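Local coordinates for outer membrane porin protein 32 (Delftia acidovorans, PDB 2FGQ) that forms trimeric, anion-selective channels through the bacterial outer membrane, with a pocket that takes up malate, at residues A[189-194]-A[200-205]; A[158-161]-A[167-170]; A[245-248]-A[254-257]. All blocks are in the same frame, centred on the assembly; numbering follows the deposited sequence.

Followed from the N terminus, the three contacts come in series: each closes a short loop of five intervening residues before the next opens, and none nests in or crosses another. Contact 2 draws together two parts of the loop joining strands 148-155 and 171-179. Contact 1 follows at the end of the hairpin 183-196/199-213, and the two touch: Lys193 O lies 3.0 Å from Gly169 N, a probable hydrogen bond that ties loop to strand. Contact 3 pairs strands 235-249 and 253-264 of the same barrel on the opposite side of the chain's centre, about 34 Å from contact 1 between centres and about 42 Å from contact 2.

Contact 1: A[189-194]-A[200-205]; sequences LAQQKT and ATDRDE
The amide of Gln191 lies beside the carboxylate of Asp204, the two planes 24° apart and nearly coplanar. Gln191 NE2 donates to Asp204 OD1 over 2.9 Å, almost within its own amide plane and on the syn side of the acid, somewhat out of the carboxylate plane. Asp202 flanks this pair: its OD2 lies 3.4 Å from Gln191 NE2, at an angle too poor for a hydrogen bond, while its OD1 takes a salt bridge from Lys193 NZ at 2.8 Å. A bend in the lysine chain (chi2 -70°) lays its CD and CE alongside that oxygen. A leucine in place of Gln191 would probably leave Asp204 OD1 without its cross-strand donor and the neighbouring carboxylates of Asp202 and Asp204 with no amide N-H beside them.

On the other face, the Arg203 guanidinium receives Glu205 at its edge: NH1 bonds OE1 at 2.9 Å, approaching from above the carboxylate plane. Arg203 NE and NH2 go to the carbonyls of Asp129 and Arg119, and Gln192 NE2 goes to that of Asp128. Beneath these ends, Gln192 CB and Arg203 CB pack at 4.1 Å.

The backbone is an antiparallel ladder with axes at 160°; its straightest bond, Arg203 N to Gln192 O, measures 2.8 Å. Within the barrel wall, strand 171-179 borders segment 189-194 and strand 218-230 borders 200-205, with Phe228 against Thr201 and Arg203. The buried face, bearing Arg203 and Glu205, meets Thr97 of helix 96-101 and the segment joining strands 86-90 and 137-141, consistent with the inward-folded constriction loop of porins.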
# COMPACT_ATOMS: atom_id res chain seq x y z
N LEU A 189 -21.66 -6.72 24.85
CA LEU A 189 -21.81 -5.39 25.45
C LEU A 189 -20.50 -4.62 25.19
O LEU A 189 -19.41 -5.15 25.37
CB LEU A 189 -21.96 -5.51 26.97
CG LEU A 189 -23.10 -6.33 27.59
CD1 LEU A 189 -22.86 -6.52 29.11
CD2 LEU A 189 -24.32 -5.56 27.37
N ALA A 190 -20.64 -3.37 24.76
CA ALA A 190 -19.48 -2.54 24.49
C ALA A 190 -19.76 -1.07 24.70
O ALA A 190 -20.86 -0.59 24.51
CB ALA A 190 -19.05 -2.75 23.06
N GLN A 191 -18.73 -0.35 25.04
CA GLN A 191 -18.75 1.11 25.09
C GLN A 191 -17.51 1.65 24.35
O GLN A 191 -16.41 1.21 24.61
CB GLN A 191 -18.74 1.63 26.52
CG GLN A 191 -18.83 3.14 26.56
CD GLN A 191 -18.95 3.68 27.92
OE1 GLN A 191 -17.94 3.86 28.56
NE2 GLN A 191 -20.18 3.95 28.38
N GLN A 192 -17.76 2.60 23.45
CA GLN A 192 -16.68 3.38 22.84
C GLN A 192 -16.81 4.83 23.25
O GLN A 192 -17.90 5.33 23.52
CB GLN A 192 -16.68 3.28 21.30
CG GLN A 192 -16.34 1.98 20.83
CD GLN A 192 -16.33 1.80 19.29
OE1 GLN A 192 -16.49 0.68 18.83
NE2 GLN A 192 -16.07 2.88 18.53
N LYS A 193 -15.67 5.51 23.34
CA LYS A 193 -15.66 6.95 23.52
C LYS A 193 -15.56 7.62 22.14
O LYS A 193 -14.74 7.25 21.32
CB LYS A 193 -14.49 7.37 24.39
CG LYS A 193 -14.53 6.86 25.82
CD LYS A 193 -15.63 7.51 26.62
CE LYS A 193 -15.74 7.01 28.04
NZ LYS A 193 -16.73 7.89 28.80
N THR A 194 -16.36 8.66 21.94
CA THR A 194 -16.33 9.41 20.72
C THR A 194 -16.73 10.85 20.91
O THR A 194 -16.77 11.35 22.03
CB THR A 194 -17.14 8.67 19.67
OG1 THR A 194 -16.86 9.24 18.36
CG2 THR A 194 -18.65 8.69 19.90
N ALA A 200 -18.24 15.44 23.55
CA ALA A 200 -17.92 14.10 24.04
C ALA A 200 -19.21 13.28 24.16
O ALA A 200 -20.22 13.78 24.67
CB ALA A 200 -17.25 14.18 25.40
N THR A 201 -19.14 12.04 23.71
CA THR A 201 -20.30 11.15 23.55
C THR A 201 -19.83 9.72 23.77
O THR A 201 -18.76 9.34 23.31
CB THR A 201 -20.89 11.30 22.15
OG1 THR A 201 -21.42 12.62 21.95
CG2 THR A 201 -22.05 10.38 21.87
N ASP A 202 -20.59 8.95 24.52
CA ASP A 202 -20.37 7.51 24.64
C ASP A 202 -21.20 6.79 23.58
O ASP A 202 -22.36 7.10 23.38
CB ASP A 202 -20.86 6.97 25.99
CG ASP A 202 -20.05 7.42 27.16
OD1 ASP A 202 -18.92 7.93 27.01
OD2 ASP A 202 -20.52 7.32 28.33
N ARG A 203 -20.61 5.79 22.96
CA ARG A 203 -21.31 4.90 22.06
C ARG A 203 -21.48 3.58 22.81
O ARG A 203 -20.53 2.81 22.97
CB ARG A 203 -20.50 4.70 20.77
CG ARG A 203 -21.17 3.85 19.72
CD ARG A 203 -20.22 3.43 18.61
NE ARG A 203 -20.89 2.94 17.41
CZ ARG A 203 -21.48 1.74 17.32
NH1 ARG A 203 -21.43 0.87 18.34
NH2 ARG A 203 -22.08 1.40 16.20
N ASP A 204 -22.71 3.31 23.23
CA ASP A 204 -23.06 2.12 24.01
C ASP A 204 -23.79 1.14 23.10
O ASP A 204 -24.69 1.54 22.38
CB ASP A 204 -23.99 2.51 25.18
CG ASP A 204 -23.37 3.46 26.14
OD1 ASP A 204 -22.11 3.48 26.24
OD2 ASP A 204 -24.06 4.23 26.85
N GLU A 205 -23.44 -0.13 23.14
CA GLU A 205 -24.03 -1.13 22.26
C GLU A 205 -24.25 -2.42 23.02
O GLU A 205 -23.34 -2.97 23.63
CB GLU A 205 -23.07 -1.38 21.11
CG GLU A 205 -23.51 -2.23 19.95
CD GLU A 205 -22.31 -2.62 19.10
OE1 GLU A 205 -22.13 -1.96 18.04
OE2 GLU A 205 -21.54 -3.54 19.52

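Contact 2: A[158-161]-A[167-170]; sequences EKQT and SVGR. With CA (calcium ion), chain C.
Val168 O is held from two directions: Gln160 NE2 reaches it at 3.3 Å in a weak, strongly bent hydrogen bond, and a water donates to it at 3.2 Å. The same water accepts from Gln160 NE2 at 2.9 Å, which closes a small triangle. An extended side chain, with CG anti to the backbone N (chi1 -179°), carries the Gln160 amide across Val168, where its CD packs on Val168 CG1 at 3.7 Å. The main chains are joined by Val168 N donating to Gln160 O at 3.0 Å, with an N-H...O angle of 150°.

Ser167 to Arg170 form a type II beta turn. Gly169 takes its third position with a positive phi of 96°, where a side chain would run into the preceding carbonyl oxygen. The loop carrying both segments, after strand 148-155, is probably extracellular, as in other 16-stranded porins.

From the same loop Glu158 grips a calcium ion with both carboxylate oxygens, OE1 and OE2 each at 2.5 Å. Asn136, a water, and Leu29, Asp64 and Gly309 of the second subunit complete the site, which therefore bridges the trimer interface; beside it Lys159 forms salt bridges with Asp20 and Asp24 of that subunit.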
# COMPACT_ATOMS: atom_id res chain seq x y z
N GLU A 158 -5.34 6.72 23.67
CA GLU A 158 -4.07 7.43 23.47
C GLU A 158 -4.26 8.95 23.45
O GLU A 158 -3.53 9.70 22.78
CB GLU A 158 -3.35 6.94 22.20
CG GLU A 158 -3.15 5.45 22.29
CD GLU A 158 -2.51 4.78 21.10
OE1 GLU A 158 -2.38 5.39 20.01
OE2 GLU A 158 -2.20 3.57 21.27
N LYS A 159 -5.27 9.39 24.18
CA LYS A 159 -5.59 10.82 24.35
C LYS A 159 -5.97 11.50 23.04
O LYS A 159 -5.86 12.72 22.91
CB LYS A 159 -4.43 11.55 25.08
CG LYS A 159 -4.87 12.73 25.94
CD LYS A 159 -3.62 13.54 26.52
CE LYS A 159 -3.20 14.80 25.69
NZ LYS A 159 -2.20 15.84 26.36
N GLN A 160 -6.47 10.73 22.08
CA GLN A 160 -7.01 11.31 20.87
C GLN A 160 -8.12 12.30 21.28
O GLN A 160 -9.04 11.97 22.01
CB GLN A 160 -7.57 10.28 19.88
CG GLN A 160 -8.09 10.96 18.64
CD GLN A 160 -8.85 10.11 17.67
OE1 GLN A 160 -9.36 10.64 16.67
NE2 GLN A 160 -8.95 8.82 17.92
N THR A 161 -8.04 13.52 20.78
CA THR A 161 -8.89 14.60 21.22
C THR A 161 -9.63 15.22 20.05
O THR A 161 -9.03 15.63 19.05
CB THR A 161 -8.04 15.64 21.94
OG1 THR A 161 -7.50 15.05 23.14
CG2 THR A 161 -8.87 16.82 22.44
N SER A 167 -10.63 11.23 24.88
CA SER A 167 -10.39 9.79 24.88
C SER A 167 -11.06 9.11 23.69
O SER A 167 -11.49 7.95 23.77
CB SER A 167 -10.79 9.14 26.22
OG SER A 167 -12.16 9.31 26.53
N VAL A 168 -11.08 9.81 22.57
CA VAL A 168 -11.73 9.30 21.36
C VAL A 168 -11.07 7.99 20.94
O VAL A 168 -9.85 7.89 20.93
CB VAL A 168 -11.69 10.31 20.20
CG1 VAL A 168 -12.33 9.74 18.95
CG2 VAL A 168 -12.40 11.59 20.58
N GLY A 169 -11.89 6.98 20.62
CA GLY A 169 -11.42 5.71 20.14
C GLY A 169 -11.28 4.63 21.18
O GLY A 169 -11.06 3.46 20.85
N ARG A 170 -11.40 4.97 22.45
CA ARG A 170 -11.39 3.95 23.48
C ARG A 170 -12.51 2.95 23.22
O ARG A 170 -13.61 3.33 22.86
CB ARG A 170 -11.54 4.58 24.86
CG ARG A 170 -11.33 3.60 26.00
CD ARG A 170 -11.64 4.14 27.34
NE ARG A 170 -10.72 5.20 27.67
CZ ARG A 170 -10.88 6.06 28.67
NH1 ARG A 170 -11.98 6.01 29.42
NH2 ARG A 170 -9.93 6.96 28.91
CA CA C . -1.19 3.41 19.00
O HOH W 1 -7.27 6.98 19.36
O HOH W 2 -1.80 4.85 17.09

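Contact 3: A[245-248]-A[254-257]; sequences ASAP and EVKL. With SO4 (sulfate ion), chain F.
Ala247 and Val255 face each other as a hydrogen-bonded pair, and the packing is closest along this backbone. Ala247 N donates to Val255 O at 2.9 Å and Val255 N to Ala247 O at 3.0 Å, while Ala245 and Leu257 exchange a like pair of bonds. Between the two pairs Ser246 CA comes within 3.1 Å of Val255 O, a CA-H...O contact. Side chains add little on this face: Val255 CG1 touches Ala247 CB at 4.2 Å.

The strands run at 170° to each other as an antiparallel beta hairpin of the porin barrel, adjoining strand 269-281, where Leu276 and Ile274 touch Val255 and Leu257. By its place in the strand order the connecting turn is probably periplasmic.

The face bearing Ser246, Glu254 and Lys256 is looser. With its chi1 of 59° Ser246 directs OG to a water at 2.7 Å; the water also donates to Glu254 OE2 at 3.2 Å, bridging two groups that do not bond directly. Lys256 CG approaches Ser246 CB at 4.0 Å, the nearest approach of the two side chains. Its extended chain then leads away from the partner strand to a sulfate, probably from the crystallisation liquor, which NZ bonds through O2 at 2.7 Å. The ammonium also donates to Leu106 O, and Arg329 also bonds to the sulfate.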
# COMPACT_ATOMS: atom_id res chain seq x y z
N ALA A 245 -33.05 -16.88 7.38
CA ALA A 245 -32.93 -18.31 7.18
C ALA A 245 -32.10 -18.59 5.94
O ALA A 245 -32.12 -17.82 4.98
CB ALA A 245 -34.27 -18.94 7.03
N SER A 246 -31.40 -19.71 5.96
CA SER A 246 -30.68 -20.18 4.80
C SER A 246 -30.92 -21.67 4.65
O SER A 246 -31.32 -22.34 5.60
CB SER A 246 -29.18 -19.93 4.90
OG SER A 246 -28.62 -20.56 6.04
N ALA A 247 -30.68 -22.18 3.45
CA ALA A 247 -30.82 -23.60 3.18
C ALA A 247 -29.95 -24.02 2.00
O ALA A 247 -29.95 -23.32 0.99
CB ALA A 247 -32.27 -23.90 2.86
N PRO A 248 -29.31 -25.18 2.08
CA PRO A 248 -28.70 -25.77 0.88
C PRO A 248 -29.77 -26.13 -0.14
O PRO A 248 -30.89 -26.54 0.23
CB PRO A 248 -27.95 -27.02 1.41
CG PRO A 248 -28.28 -27.15 2.85
CD PRO A 248 -29.11 -26.00 3.28
N GLU A 254 -27.01 -22.56 -2.34
CA GLU A 254 -27.49 -22.10 -1.04
C GLU A 254 -28.40 -20.90 -1.29
O GLU A 254 -28.04 -20.00 -2.03
CB GLU A 254 -26.34 -21.70 -0.14
CG GLU A 254 -26.76 -21.23 1.22
CD GLU A 254 -25.61 -20.58 1.96
OE1 GLU A 254 -24.69 -20.05 1.29
OE2 GLU A 254 -25.64 -20.60 3.21
N VAL A 255 -29.57 -20.90 -0.66
CA VAL A 255 -30.48 -19.77 -0.70
C VAL A 255 -30.52 -19.15 0.68
O VAL A 255 -30.43 -19.85 1.70
CB VAL A 255 -31.90 -20.19 -1.19
CG1 VAL A 255 -32.56 -21.16 -0.25
CG2 VAL A 255 -32.76 -19.00 -1.39
N LYS A 256 -30.66 -17.83 0.71
CA LYS A 256 -30.70 -17.06 1.95
C LYS A 256 -31.77 -15.98 1.88
O LYS A 256 -31.94 -15.33 0.86
CB LYS A 256 -29.35 -16.34 2.22
CG LYS A 256 -28.10 -17.17 2.19
CD LYS A 256 -26.90 -16.22 2.12
CE LYS A 256 -25.66 -16.91 1.85
NZ LYS A 256 -24.54 -15.94 2.07
N LEU A 257 -32.47 -15.77 2.99
CA LEU A 257 -33.49 -14.76 3.10
C LEU A 257 -33.37 -14.10 4.47
O LEU A 257 -33.30 -14.78 5.49
CB LEU A 257 -34.85 -15.45 2.99
CG LEU A 257 -36.14 -14.86 2.47
CD1 LEU A 257 -37.43 -15.27 3.24
CD2 LEU A 257 -36.17 -13.47 1.98
S SO4 F . -21.64 -18.16 1.96
O1 SO4 F . -21.29 -19.09 0.88
O2 SO4 F . -23.08 -18.25 2.25
O3 SO4 F . -20.90 -18.55 3.17
O4 SO4 F . -21.28 -16.78 1.59
O HOH W 3 -25.98 -19.85 6.32